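Local coordinates for surface protein SPB1 (PDB 4UZG) that probably forms the shaft of the group B streptococcus type 2b pilus as its backbone subunit, joined into polymers by sortase, at residues 50-59 / 82-93. Residues are numbered along the deposited sequence; the frame is centred on the assembly and turned at random. Where two conformers were deposited one is given.
Sequences VDLNEGSYEV and YNLLEENNNFTI
The Tyr-57 ring turns an edge onto the face of Phe-91, its CE1 standing over the centre of that ring, with centroids 4.7 Å apart and planes at 60°. Ile-93 CD1 lies over one face of the tyrosine, while Leu-84 CD1 approaches Tyr-57 CE2 obliquely at 3.6 Å. Tyr-57 CG sits anti to the carbonyl carbon (chi1 -43°), which helps to lay the phenol over the face of the hairpin, its hydroxyl at Glu-86. There Tyr-57 OH donates to the anti lone pair of Glu-86 OE2 (2.7 Å), and Gly-55 N reaches the syn lone pair of the same oxygen at 3.0 Å; two bonds thus fix the carboxylate beneath the type II turn 53-56. Farther along, Val-59 CG2 makes a CH-pi contact 3.7 Å from the centroid of Tyr-82. At the other end the Asn-89 amide bridges two backbone groups: ND2 donates to Val-50 O (2.9 Å, 164°), also bonding Pro-45 O, and OD1 accepts from Leu-52 N at 2.8 Å. Tyr-127 of strand 121-131 packs edge-to-face with Phe-91, extending the aromatic cluster. The contact joins the irregular middle of strand 50-62 to the 81-87/90-96 beta-hairpin, closed by a type I' turn, at the margin of the core of an all-beta pilin domain.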
loop_
_atom_site.group_PDB
_atom_site.type_symbol
_atom_site.label_atom_id
_atom_site.label_comp_id
_atom_site.label_asym_id
_atom_site.label_seq_id
_atom_site.Cartn_x
_atom_site.Cartn_y
_atom_site.Cartn_z
ATOM N N VAL A 50 -5.991 4.117 -2.860
ATOM C CA VAL A 50 -5.037 4.843 -2.027
ATOM C C VAL A 50 -5.456 6.303 -2.038
ATOM O O VAL A 50 -5.520 6.933 -3.105
ATOM C CB VAL A 50 -3.570 4.738 -2.464
ATOM C CG1 VAL A 50 -2.683 5.461 -1.443
ATOM C CG2 VAL A 50 -3.113 3.298 -2.628
ATOM N N ASP A 51 -5.767 6.838 -0.868
ATOM C CA ASP A 51 -6.235 8.211 -0.711
ATOM C C ASP A 51 -5.030 9.097 -0.410
ATOM O O ASP A 51 -4.395 8.966 0.639
ATOM C CB ASP A 51 -7.262 8.226 0.431
ATOM C CG ASP A 51 -7.928 9.552 0.645
ATOM O OD1 ASP A 51 -7.365 10.566 0.220
ATOM O OD2 ASP A 51 -9.019 9.569 1.273
ATOM N N LEU A 52 -4.690 9.949 -1.363
ATOM C CA LEU A 52 -3.590 10.894 -1.199
ATOM C C LEU A 52 -3.771 11.724 0.062
ATOM O O LEU A 52 -4.860 12.275 0.284
ATOM C CB LEU A 52 -3.578 11.847 -2.403
ATOM C CG LEU A 52 -2.538 12.969 -2.408
ATOM C CD1 LEU A 52 -1.122 12.431 -2.458
ATOM C CD2 LEU A 52 -2.815 13.921 -3.579
ATOM N N ASN A 53 -2.716 11.886 0.857
ATOM C CA ASN A 53 -2.722 12.891 1.917
ATOM C C ASN A 53 -2.281 14.232 1.347
ATOM O O ASN A 53 -1.098 14.501 1.190
ATOM C CB ASN A 53 -1.809 12.493 3.081
ATOM C CG ASN A 53 -2.393 11.397 3.961
ATOM O OD1 ASN A 53 -3.589 11.383 4.250
ATOM N ND2 ASN A 53 -1.531 10.532 4.437
ATOM N N GLU A 54 -3.247 15.061 1.009
ATOM C CA GLU A 54 -2.919 16.368 0.496
ATOM C C GLU A 54 -2.085 17.107 1.526
ATOM O O GLU A 54 -2.203 16.898 2.746
ATOM C CB GLU A 54 -4.176 17.166 0.111
ATOM C CG GLU A 54 -4.855 16.713 -1.168
ATOM C CD GLU A 54 -5.664 15.443 -1.065
ATOM O OE1 GLU A 54 -5.954 14.976 0.069
ATOM O OE2 GLU A 54 -6.031 14.948 -2.149
ATOM N N GLY A 55 -1.179 17.927 1.012
ATOM C CA GLY A 55 -0.322 18.716 1.864
ATOM C C GLY A 55 0.801 17.959 2.553
ATOM O O GLY A 55 1.462 18.517 3.429
ATOM N N SER A 56 1.068 16.709 2.167
ATOM C CA SER A 56 2.053 15.885 2.878
ATOM C C SER A 56 3.460 15.953 2.266
ATOM O O SER A 56 4.339 15.217 2.689
ATOM C CB SER A 56 1.575 14.442 2.942
ATOM O OG SER A 56 1.501 13.861 1.648
ATOM N N TYR A 57 3.669 16.824 1.290
ATOM C CA TYR A 57 4.919 16.807 0.508
ATOM C C TYR A 57 6.118 17.335 1.260
ATOM O O TYR A 57 6.029 18.295 2.035
ATOM C CB TYR A 57 4.791 17.669 -0.783
ATOM C CG TYR A 57 3.480 17.443 -1.447
ATOM C CD1 TYR A 57 3.261 16.317 -2.220
ATOM C CD2 TYR A 57 2.422 18.291 -1.198
ATOM C CE1 TYR A 57 2.014 16.019 -2.735
ATOM C CE2 TYR A 57 1.159 18.016 -1.725
ATOM C CZ TYR A 57 0.959 16.862 -2.463
ATOM O OH TYR A 57 -0.268 16.546 -2.969
ATOM N N GLU A 58 7.255 16.720 0.973
ATOM C CA GLU A 58 8.554 17.313 1.248
ATOM C C GLU A 58 9.276 17.319 -0.099
ATOM O O GLU A 58 9.441 16.262 -0.720
ATOM C CB GLU A 58 9.330 16.531 2.297
ATOM C CG GLU A 58 10.658 17.158 2.640
ATOM C CD GLU A 58 10.667 17.815 3.999
ATOM O OE1 GLU A 58 9.590 18.266 4.445
ATOM O OE2 GLU A 58 11.741 17.878 4.628
ATOM N N VAL A 59 9.696 18.504 -0.530
ATOM C CA VAL A 59 10.284 18.687 -1.846
ATOM C C VAL A 59 11.707 19.209 -1.646
ATOM O O VAL A 59 11.894 20.255 -1.027
ATOM C CB VAL A 59 9.473 19.676 -2.706
ATOM C CG1 VAL A 59 10.048 19.738 -4.102
ATOM C CG2 VAL A 59 7.990 19.284 -2.727
ATOM N N TYR A 82 8.252 25.983 -4.700
ATOM C CA TYR A 82 7.514 25.127 -5.618
ATOM C C TYR A 82 6.054 25.509 -5.570
ATOM O O TYR A 82 5.542 25.864 -4.516
ATOM C CB TYR A 82 7.669 23.635 -5.316
ATOM C CG TYR A 82 6.981 23.130 -4.061
ATOM C CD1 TYR A 82 7.615 23.183 -2.825
ATOM C CD2 TYR A 82 5.714 22.579 -4.116
ATOM C CE1 TYR A 82 6.992 22.713 -1.680
ATOM C CE2 TYR A 82 5.091 22.094 -2.981
ATOM C CZ TYR A 82 5.726 22.157 -1.765
ATOM O OH TYR A 82 5.081 21.655 -0.649
ATOM N N ASN A 83 5.389 25.406 -6.716
ATOM C CA ASN A 83 3.955 25.609 -6.805
ATOM C C ASN A 83 3.252 24.266 -6.772
ATOM O O ASN A 83 3.779 23.272 -7.259
ATOM C CB ASN A 83 3.652 26.358 -8.105
ATOM C CG ASN A 83 2.218 26.668 -8.244
ATOM O OD1 ASN A 83 1.730 27.580 -7.612
ATOM N ND2 ASN A 83 1.496 25.848 -9.021
ATOM N N LEU A 84 2.067 24.220 -6.180
ATOM C CA LEU A 84 1.303 22.993 -5.994
ATOM C C LEU A 84 -0.115 23.167 -6.519
ATOM O O LEU A 84 -0.781 24.158 -6.212
ATOM C CB LEU A 84 1.235 22.668 -4.499
ATOM C CG LEU A 84 0.362 21.481 -4.079
ATOM C CD1 LEU A 84 0.918 20.167 -4.617
ATOM C CD2 LEU A 84 0.238 21.459 -2.571
ATOM N N LEU A 85 -0.591 22.155 -7.237
ATOM C CA LEU A 85 -1.997 22.034 -7.595
ATOM C C LEU A 85 -2.444 20.628 -7.243
ATOM O O LEU A 85 -1.847 19.653 -7.672
ATOM C CB LEU A 85 -2.196 22.255 -9.094
ATOM C CG LEU A 85 -3.624 22.129 -9.602
ATOM C CD1 LEU A 85 -4.536 23.122 -8.911
ATOM C CD2 LEU A 85 -3.671 22.312 -11.105
ATOM N N GLU A 86 -3.507 20.522 -6.453
ATOM C CA GLU A 86 -4.108 19.236 -6.068
ATOM C C GLU A 86 -5.535 19.166 -6.557
ATOM O O GLU A 86 -6.310 20.088 -6.323
ATOM C CB GLU A 86 -4.130 19.065 -4.549
ATOM C CG GLU A 86 -2.738 18.934 -3.973
ATOM C CD GLU A 86 -2.669 19.100 -2.466
ATOM O OE1 GLU A 86 -3.371 19.972 -1.890
ATOM O OE2 GLU A 86 -1.886 18.358 -1.843
ATOM N N GLU A 87 -5.884 18.087 -7.238
ATOM C CA GLU A 87 -7.242 17.893 -7.714
ATOM C C GLU A 87 -7.500 16.403 -7.831
ATOM O O GLU A 87 -6.675 15.669 -8.356
ATOM C CB GLU A 87 -7.438 18.519 -9.102
ATOM C CG GLU A 87 -7.365 20.035 -9.160
ATOM C CD GLU A 87 -7.573 20.588 -10.573
ATOM O OE1 GLU A 87 -7.466 19.820 -11.552
ATOM O OE2 GLU A 87 -7.840 21.799 -10.714
ATOM N N ASN A 88 -8.670 15.972 -7.386
ATOM C CA ASN A 88 -9.136 14.634 -7.742
ATOM C C ASN A 88 -8.187 13.519 -7.286
ATOM O O ASN A 88 -8.027 12.529 -8.004
ATOM C CB ASN A 88 -9.313 14.540 -9.273
ATOM C CG ASN A 88 -10.330 15.518 -9.806
ATOM O OD1 ASN A 88 -11.384 15.717 -9.207
ATOM N ND2 ASN A 88 -10.011 16.146 -10.931
ATOM N N ASN A 89 -7.566 13.679 -6.130
ATOM C CA ASN A 89 -6.647 12.696 -5.543
ATOM C C ASN A 89 -5.281 12.651 -6.203
ATOM O O ASN A 89 -4.471 11.781 -5.883
ATOM C CB ASN A 89 -7.261 11.285 -5.521
ATOM C CG ASN A 89 -6.677 10.396 -4.424
ATOM O OD1 ASN A 89 -6.594 10.781 -3.257
ATOM N ND2 ASN A 89 -6.298 9.176 -4.804
ATOM N N ASN A 90 -5.033 13.599 -7.104
ATOM C CA ASN A 90 -3.784 13.721 -7.840
ATOM C C ASN A 90 -3.076 15.020 -7.463
ATOM O O ASN A 90 -3.666 15.899 -6.812
ATOM C CB ASN A 90 -4.061 13.702 -9.339
ATOM C CG ASN A 90 -4.815 12.474 -9.778
ATOM O OD1 ASN A 90 -4.547 11.376 -9.311
ATOM N ND2 ASN A 90 -5.764 12.650 -10.693
ATOM N N PHE A 91 -1.834 15.199 -7.924
ATOM C CA PHE A 91 -1.154 16.465 -7.718
ATOM C C PHE A 91 -0.176 16.759 -8.844
ATOM O O PHE A 91 0.320 15.851 -9.517
ATOM C CB PHE A 91 -0.454 16.534 -6.359
ATOM C CG PHE A 91 0.732 15.604 -6.197
ATOM C CD1 PHE A 91 1.987 15.981 -6.612
ATOM C CD2 PHE A 91 0.571 14.345 -5.617
ATOM C CE1 PHE A 91 3.071 15.149 -6.448
ATOM C CE2 PHE A 91 1.656 13.496 -5.439
ATOM C CZ PHE A 91 2.916 13.890 -5.857
ATOM N N THR A 92 0.114 18.051 -8.993
ATOM C CA THR A 92 1.155 18.554 -9.855
ATOM C C THR A 92 1.975 19.561 -9.071
ATOM O O THR A 92 1.428 20.501 -8.503
ATOM C CB THR A 92 0.555 19.262 -11.096
ATOM O OG1 THR A 92 -0.270 18.345 -11.804
ATOM C CG2 THR A 92 1.653 19.791 -12.001
ATOM N N ILE A 93 3.291 19.360 -9.072
ATOM C CA ILE A 93 4.240 20.262 -8.450
ATOM C C ILE A 93 5.107 20.874 -9.544
ATOM O O ILE A 93 5.673 20.152 -10.356
ATOM C CB ILE A 93 5.098 19.516 -7.405
ATOM C CG1 ILE A 93 4.258 19.277 -6.150
ATOM C CG2 ILE A 93 6.378 20.302 -7.055
ATOM C CD1 ILE A 93 4.863 18.332 -5.152
HETATM O O HOH W 1 -7.598 12.876 -1.655
HETATM O O HOH W 2 -5.926 15.891 -4.771
HETATM O O HOH W 3 6.557 21.452 1.561
#